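Local coordinates for protein TRAP dicarboxylate transporter-DctP subunit (Desulfovibrio salexigens, PDB 4N6D) that probably binds a small organic acid in the periplasm and hands it to a TRAP membrane transporter for uptake into the cell, at residues A[72-75]-A[76-80]; A[43-46]-A[47-50]; A[260-263]-A[264-267]. All blocks are in the same frame, centred on the assembly; numbering follows the deposited sequence.

Interaction 1: A[72-75]-A[76-80]; sequences TLLG and AKNTL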
loop_
_atom_site.group_PDB
_atom_site.type_symbol
_atom_site.label_atom_id
_atom_site.label_comp_id
_atom_site.label_asym_id
_atom_site.label_seq_id
_atom_site.Cartn_x
_atom_site.Cartn_y
_atom_site.Cartn_z
ATOM N N THR A 72 -3.928 -10.574 16.848
ATOM C CA THR A 72 -4.505 -11.329 17.966
ATOM C C THR A 72 -5.015 -12.716 17.590
ATOM O O THR A 72 -5.256 -13.538 18.461
ATOM C CB THR A 72 -5.630 -10.587 18.666
ATOM O OG1 THR A 72 -6.632 -10.158 17.733
ATOM C CG2 THR A 72 -5.059 -9.382 19.445
ATOM N N LEU A 73 -5.193 -12.977 16.303
ATOM C CA LEU A 73 -5.526 -14.330 15.859
ATOM C C LEU A 73 -4.408 -14.855 14.962
ATOM O O LEU A 73 -3.792 -15.861 15.275
ATOM C CB LEU A 73 -6.863 -14.326 15.131
ATOM C CG LEU A 73 -7.397 -15.640 14.564
ATOM C CD1 LEU A 73 -7.457 -16.710 15.619
ATOM C CD2 LEU A 73 -8.788 -15.406 13.907
ATOM N N LEU A 74 -4.158 -14.176 13.844
ATOM C CA LEU A 74 -3.001 -14.458 12.998
ATOM C C LEU A 74 -2.200 -13.171 12.814
ATOM O O LEU A 74 -2.756 -12.077 12.805
ATOM C CB LEU A 74 -3.421 -14.984 11.624
ATOM C CG LEU A 74 -4.293 -16.227 11.562
ATOM C CD1 LEU A 74 -4.742 -16.503 10.136
ATOM C CD2 LEU A 74 -3.527 -17.388 12.110
ATOM N N GLY A 75 -0.892 -13.295 12.674
ATOM C CA GLY A 75 -0.049 -12.138 12.448
ATOM C C GLY A 75 0.707 -12.244 11.136
ATOM O O GLY A 75 0.333 -12.997 10.247
ATOM N N ALA A 76 1.801 -11.497 11.035
ATOM C CA ALA A 76 2.601 -11.471 9.819
ATOM C C ALA A 76 3.129 -12.853 9.453
ATOM O O ALA A 76 3.254 -13.172 8.266
ATOM C CB ALA A 76 3.770 -10.492 9.990
ATOM N N LYS A 77 3.431 -13.660 10.462
ATOM C CA LYS A 77 4.118 -14.934 10.242
ATOM C C LYS A 77 3.190 -16.047 9.771
ATOM O O LYS A 77 3.647 -17.063 9.263
ATOM C CB LYS A 77 4.790 -15.401 11.514
ATOM C CG LYS A 77 3.811 -15.829 12.570
ATOM C CD LYS A 77 4.484 -16.313 13.836
ATOM C CE LYS A 77 3.437 -16.772 14.840
ATOM N NZ LYS A 77 3.953 -16.813 16.238
ATOM N N ASN A 78 1.888 -15.882 9.946
ATOM C CA ASN A 78 1.013 -17.025 9.723
ATOM C C ASN A 78 -0.374 -16.689 9.166
ATOM O O ASN A 78 -1.284 -17.503 9.241
ATOM C CB ASN A 78 0.864 -17.814 11.016
ATOM C CG ASN A 78 0.273 -16.992 12.136
ATOM O OD1 ASN A 78 -0.076 -15.840 11.959
ATOM N ND2 ASN A 78 0.173 -17.597 13.324
ATOM N N THR A 79 -0.531 -15.519 8.552
ATOM C CA THR A 79 -1.817 -15.175 7.968
ATOM C C THR A 79 -2.111 -16.022 6.733
ATOM O O THR A 79 -3.209 -16.556 6.594
ATOM C CB THR A 79 -1.891 -13.676 7.628
ATOM O OG1 THR A 79 -2.050 -12.932 8.840
ATOM C CG2 THR A 79 -3.087 -13.388 6.736
ATOM N N LEU A 80 -1.148 -16.176 5.830
ATOM C CA LEU A 80 -1.398 -16.999 4.627
ATOM C C LEU A 80 -1.718 -18.430 4.963
ATOM O O LEU A 80 -2.740 -18.996 4.542
ATOM C CB LEU A 80 -0.197 -16.987 3.685
ATOM C CG LEU A 80 -0.115 -15.815 2.732
ATOM C CD1 LEU A 80 1.207 -15.880 1.981
ATOM C CD2 LEU A 80 -1.279 -15.828 1.748
HETATM O O HOH W 1 -0.971 -16.289 15.632
#

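Interaction 2: A[43-46]-A[47-50]; sequences FPCV and QMER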
loop_
_atom_site.group_PDB
_atom_site.type_symbol
_atom_site.label_atom_id
_atom_site.label_comp_id
_atom_site.label_asym_id
_atom_site.label_seq_id
_atom_site.Cartn_x
_atom_site.Cartn_y
_atom_site.Cartn_z
ATOM N N PHE A 43 -4.793 1.847 8.717
ATOM C CA PHE A 43 -5.779 1.748 7.651
ATOM C C PHE A 43 -6.243 0.323 7.272
ATOM O O PHE A 43 -7.416 0.137 6.969
ATOM C CB PHE A 43 -5.388 2.596 6.418
ATOM C CG PHE A 43 -4.429 1.927 5.471
ATOM C CD1 PHE A 43 -3.059 2.033 5.657
ATOM C CD2 PHE A 43 -4.900 1.227 4.370
ATOM C CE1 PHE A 43 -2.177 1.415 4.775
ATOM C CE2 PHE A 43 -4.017 0.639 3.478
ATOM C CZ PHE A 43 -2.666 0.718 3.694
ATOM N N PRO A 44 -5.359 -0.704 7.335
ATOM C CA PRO A 44 -5.864 -2.035 6.970
ATOM C C PRO A 44 -6.924 -2.527 7.960
ATOM O O PRO A 44 -7.828 -3.284 7.597
ATOM C CB PRO A 44 -4.609 -2.917 7.048
ATOM C CG PRO A 44 -3.465 -1.930 6.837
ATOM C CD PRO A 44 -3.911 -0.732 7.600
ATOM N N CYS A 45 -6.824 -2.088 9.210
ATOM C CA CYS A 45 -7.815 -2.489 10.210
ATOM C C CYS A 45 -9.040 -1.604 10.140
ATOM O O CYS A 45 -10.156 -2.079 10.275
ATOM C CB CYS A 45 -7.215 -2.448 11.601
ATOM S SG CYS A 45 -6.006 -3.790 11.808
ATOM N N VAL A 46 -8.842 -0.313 9.905
ATOM C CA VAL A 46 -9.992 0.584 9.785
ATOM C C VAL A 46 -10.900 0.147 8.641
ATOM O O VAL A 46 -12.128 0.094 8.784
ATOM C CB VAL A 46 -9.535 2.048 9.590
ATOM C CG1 VAL A 46 -10.698 2.943 9.182
ATOM C CG2 VAL A 46 -8.901 2.559 10.860
ATOM N N GLN A 47 -10.321 -0.192 7.496
ATOM C CA GLN A 47 -11.167 -0.635 6.401
ATOM C C GLN A 47 -11.830 -1.960 6.756
ATOM O O GLN A 47 -12.985 -2.187 6.383
ATOM C CB GLN A 47 -10.402 -0.704 5.073
ATOM C CG GLN A 47 -9.382 -1.820 4.976
ATOM C CD GLN A 47 -9.976 -3.207 4.740
ATOM O OE1 GLN A 47 -11.028 -3.370 4.095
ATOM N NE2 GLN A 47 -9.273 -4.222 5.230
ATOM N N MET A 48 -11.128 -2.827 7.487
ATOM C CA MET A 48 -11.721 -4.102 7.913
ATOM C C MET A 48 -13.033 -3.852 8.697
ATOM O O MET A 48 -14.078 -4.484 8.460
ATOM C CB MET A 48 -10.719 -4.893 8.743
ATOM C CG MET A 48 -11.315 -6.019 9.577
ATOM S SD MET A 48 -10.093 -6.799 10.663
ATOM C CE MET A 48 -9.740 -5.461 11.830
ATOM N N GLU A 49 -13.001 -2.900 9.619
ATOM C CA GLU A 49 -14.198 -2.618 10.419
ATOM C C GLU A 49 -15.332 -2.087 9.562
ATOM O O GLU A 49 -16.485 -2.412 9.795
ATOM C CB GLU A 49 -13.919 -1.623 11.550
ATOM C CG GLU A 49 -12.903 -2.110 12.567
ATOM C CD GLU A 49 -13.355 -3.352 13.316
ATOM O OE1 GLU A 49 -14.575 -3.577 13.429
ATOM O OE2 GLU A 49 -12.482 -4.109 13.780
ATOM N N ARG A 50 -15.012 -1.242 8.584
ATOM C CA ARG A 50 -16.052 -0.710 7.694
ATOM C C ARG A 50 -16.650 -1.825 6.832
ATOM O O ARG A 50 -17.868 -1.887 6.616
ATOM C CB ARG A 50 -15.484 0.410 6.831
ATOM C CG ARG A 50 -16.548 1.156 6.009
ATOM C CD ARG A 50 -16.569 0.668 4.593
ATOM N NE ARG A 50 -17.666 1.295 3.856
ATOM C CZ ARG A 50 -17.978 1.001 2.597
ATOM N NH1 ARG A 50 -17.256 0.114 1.921
ATOM N NH2 ARG A 50 -19.007 1.618 2.010
#

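Interaction 3: A[260-263]-A[264-267]; sequences REQA and EWTG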
loop_
_atom_site.group_PDB
_atom_site.type_symbol
_atom_site.label_atom_id
_atom_site.label_comp_id
_atom_site.label_asym_id
_atom_site.label_seq_id
_atom_site.Cartn_x
_atom_site.Cartn_y
_atom_site.Cartn_z
ATOM N N ARG A 260 -14.810 -4.304 -5.470
ATOM C CA ARG A 260 -14.398 -3.022 -6.032
ATOM C C ARG A 260 -14.726 -1.865 -5.084
ATOM O O ARG A 260 -13.926 -0.938 -4.910
ATOM C CB ARG A 260 -15.060 -2.780 -7.391
ATOM C CG ARG A 260 -14.503 -1.560 -8.081
ATOM C CD ARG A 260 -15.483 -1.037 -9.118
ATOM N NE ARG A 260 -15.044 0.267 -9.603
ATOM C CZ ARG A 260 -14.058 0.430 -10.466
ATOM N NH1 ARG A 260 -13.448 -0.634 -10.966
ATOM N NH2 ARG A 260 -13.705 1.654 -10.851
ATOM N N GLU A 261 -15.897 -1.918 -4.465
ATOM C CA GLU A 261 -16.327 -0.850 -3.577
ATOM C C GLU A 261 -15.318 -0.677 -2.453
ATOM O O GLU A 261 -14.973 0.439 -2.077
ATOM C CB GLU A 261 -17.678 -1.156 -2.934
ATOM C CG GLU A 261 -18.841 -1.288 -3.872
ATOM C CD GLU A 261 -20.174 -1.340 -3.132
ATOM O OE1 GLU A 261 -20.197 -0.945 -1.948
ATOM O OE2 GLU A 261 -21.184 -1.754 -3.753
ATOM N N GLN A 262 -14.883 -1.786 -1.867
ATOM C CA GLN A 262 -13.992 -1.705 -0.716
ATOM C C GLN A 262 -12.596 -1.236 -1.115
ATOM O O GLN A 262 -11.919 -0.555 -0.335
ATOM C CB GLN A 262 -13.954 -3.040 0.047
ATOM C CG GLN A 262 -13.265 -2.975 1.392
ATOM C CD GLN A 262 -14.029 -2.162 2.391
ATOM O OE1 GLN A 262 -15.187 -1.845 2.178
ATOM N NE2 GLN A 262 -13.389 -1.839 3.504
ATOM N N ALA A 263 -12.156 -1.595 -2.319
ATOM C CA ALA A 263 -10.892 -1.089 -2.839
ATOM C C ALA A 263 -10.960 0.454 -2.894
ATOM O O ALA A 263 -10.060 1.162 -2.412
ATOM C CB ALA A 263 -10.616 -1.674 -4.232
ATOM N N GLU A 264 -12.029 0.974 -3.495
ATOM C CA GLU A 264 -12.230 2.424 -3.592
ATOM C C GLU A 264 -12.372 3.072 -2.222
ATOM O O GLU A 264 -11.774 4.105 -1.945
ATOM C CB GLU A 264 -13.468 2.747 -4.435
ATOM C CG GLU A 264 -13.706 4.228 -4.623
ATOM C CD GLU A 264 -14.804 4.536 -5.632
ATOM O OE1 GLU A 264 -15.111 3.684 -6.484
ATOM O OE2 GLU A 264 -15.359 5.643 -5.571
ATOM N N TRP A 265 -13.169 2.464 -1.358
ATOM C CA TRP A 265 -13.424 3.052 -0.049
ATOM C C TRP A 265 -12.130 3.196 0.726
ATOM O O TRP A 265 -11.894 4.217 1.386
ATOM C CB TRP A 265 -14.415 2.209 0.772
ATOM C CG TRP A 265 -14.794 2.920 2.014
ATOM C CD1 TRP A 265 -15.870 3.729 2.185
ATOM C CD2 TRP A 265 -14.076 2.936 3.253
ATOM N NE1 TRP A 265 -15.882 4.248 3.469
ATOM C CE2 TRP A 265 -14.785 3.775 4.137
ATOM C CE3 TRP A 265 -12.913 2.321 3.706
ATOM C CZ2 TRP A 265 -14.361 4.000 5.450
ATOM C CZ3 TRP A 265 -12.500 2.550 5.005
ATOM C CH2 TRP A 265 -13.217 3.392 5.849
ATOM N N THR A 266 -11.302 2.153 0.670
ATOM C CA THR A 266 -10.049 2.142 1.417
ATOM C C THR A 266 -9.072 3.179 0.885
ATOM O O THR A 266 -8.412 3.911 1.656
ATOM C CB THR A 266 -9.397 0.745 1.384
ATOM O OG1 THR A 266 -10.293 -0.212 1.967
ATOM C CG2 THR A 266 -8.120 0.742 2.154
ATOM N N GLY A 267 -8.950 3.256 -0.429
ATOM C CA GLY A 267 -8.074 4.264 -1.007
ATOM C C GLY A 267 -8.522 5.681 -0.687
ATOM O O GLY A 267 -7.713 6.570 -0.380
#

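Interaction 1: A[72-75]-A[76-80]
Gly75 and Asn78 hold each other through two reciprocal bonds that close a tight turn just before helix 79-85. Gly75 N donates to Asn78 OD1 at 2.8 Å, meeting it in the carbonyl plane, while Asn78 N returns a longer bond of 3.3 Å to Gly75 O. The second bond, with Ala76 and Lys77 in helical conformation between its ends, makes residues 75-78 a type I beta turn.

Asparagine suits this place because its amide is short enough to fold back over its own turn. Its CG lies between the backbone N and the carbonyl carbon (chi1 60°), which aims OD1 at Gly75 N. The other end of the amide, ND2, donates to a water that in turn donates to Leu73 O, so both ends are used and the amide's rotation is fixed. Glycine suits its own position because its backbone (phi -120°, psi -159°) sits at the edge of the extended region, which glycine enters easily.

Gly75 O also takes the hydroxyl of Thr79, with OG1 at 2.8 Å. Asn78 N and Thr79 OG1 come to this oxygen from opposite faces of its plane, each well out of the plane and neither on a lone pair, so one acceptor ties down both the turn and the start of the helix.

The buried side chain of Leu74 packs against the turn. Its CB lies 3.5 Å from Asn78 OD1 and CD2 rests 3.8 Å from Asn78 CG; the branched tip probably helps keep water from the turn. Beyond it Leu74 touches Ala35 of strand 30-35, as Leu73 does Ser33, and Thr79 packs on Val93 of strand 90-94, which seats the loop between strand 63-68 and helix 79-85 against the sheet.

Interaction 2: A[43-46]-A[47-50]
Gln47 reaches back to Pro44 in the first turn of helix 43-58: its CG sits between the backbone N and the carbonyl carbon (chi1 71°), and a second bend at chi2 brings NE2 to 2.9 Å from Pro44 O. The donor meets a lone pair in the carbonyl plane, but the bond is bent (139° at the hydrogen) and the oxygen lies off the plane of the glutamine's own amide. Proline fits here because a residue in the first helical turn owes no amide hydrogen to the helix. Its oxygen also receives a weak bond from Met48 N and a hydrogen bond from Asn36 ND2.

The tightly packed side is buried and holds Pro44, Cys45, Gln47 and Met48. The methionine's flexible CE curls back to 3.9 Å from the small Cys45, at CB. Val46, Glu49 and Arg50 line the looser, partly exposed side. There Arg50 N bonds to Val46 O, while the charged ends reach other parts of the fold, Glu49 OE2 bonding to Thr67 OG1 and Arg50 NH1 to Gln262 OE1.

With NE2 committed to Pro44 O and Tyr34 OH, and OE1 accepting from Gln262 NE2, the buried glutamine amide has its orientation settled and neither polar atom lacks a partner.

Interaction 3: A[260-263]-A[264-267]
Thr266 carries OG1 beside its own backbone N and anti to the carbonyl carbon (chi1 -60°), which turns the hydroxyl onto Gln262 O, the carbonyl four residues back in the long alpha helix 249-285, alongside the regular backbone bond. Gln262 starts with CG anti to the backbone N, then bends at chi2 (68°) so that its amide lies beside the indole of Trp265. The two planes are only 15° apart, and Gln262 NE2 comes 4.2 Å from Trp265 CE3, a loose approach. A glutamine suits this site because helix 43-58 holds both ends of its amide, through Gln47 and Arg50.

Trp265 points the same way as Gln262 and makes a cation-pi contact with Arg50, with the ring of Tyr269 also meeting it nearly parallel. The opposite charges of Arg260 and Glu264 lie near each other without touching, NE to OE1 being 4.6 Å. Their firm partners are other residues: Asp126 and Tyr336 for Arg260, Lys268 for Glu264. Ala263, small enough for close packing, sits against Trp125 of helix 117-131.

Gln262 O is doubly gripped by one residue: Thr266 OG1 at 2.8 Å and Thr266 N at 3.0 Å reach it from opposite faces of its carbonyl plane.

Along the chain interaction 2 comes first, interaction 1 second and interaction 3 last. Interactions 2 and 3 lie 11 Å apart between centres and touch directly: packing of Gln47 CB on Thr266 OG1, at 3.1 Å, adds to the hydrogen bonds of Gln262 in joining helix 43-58 to helix 249-285. Interaction 1 stands apart, its centre 16 Å from interaction 2 and 23 Å from interaction 3. All three border the five-stranded mixed sheet: helix 43-58 connects strands 30-35 and 63-68, and the 72-80 loop leads on to helix 79-85, which carries Arg81 and Met84 of a site for the phasing compound. Two helices are thus fastened together on the sheet, and the loop is attached to it separately.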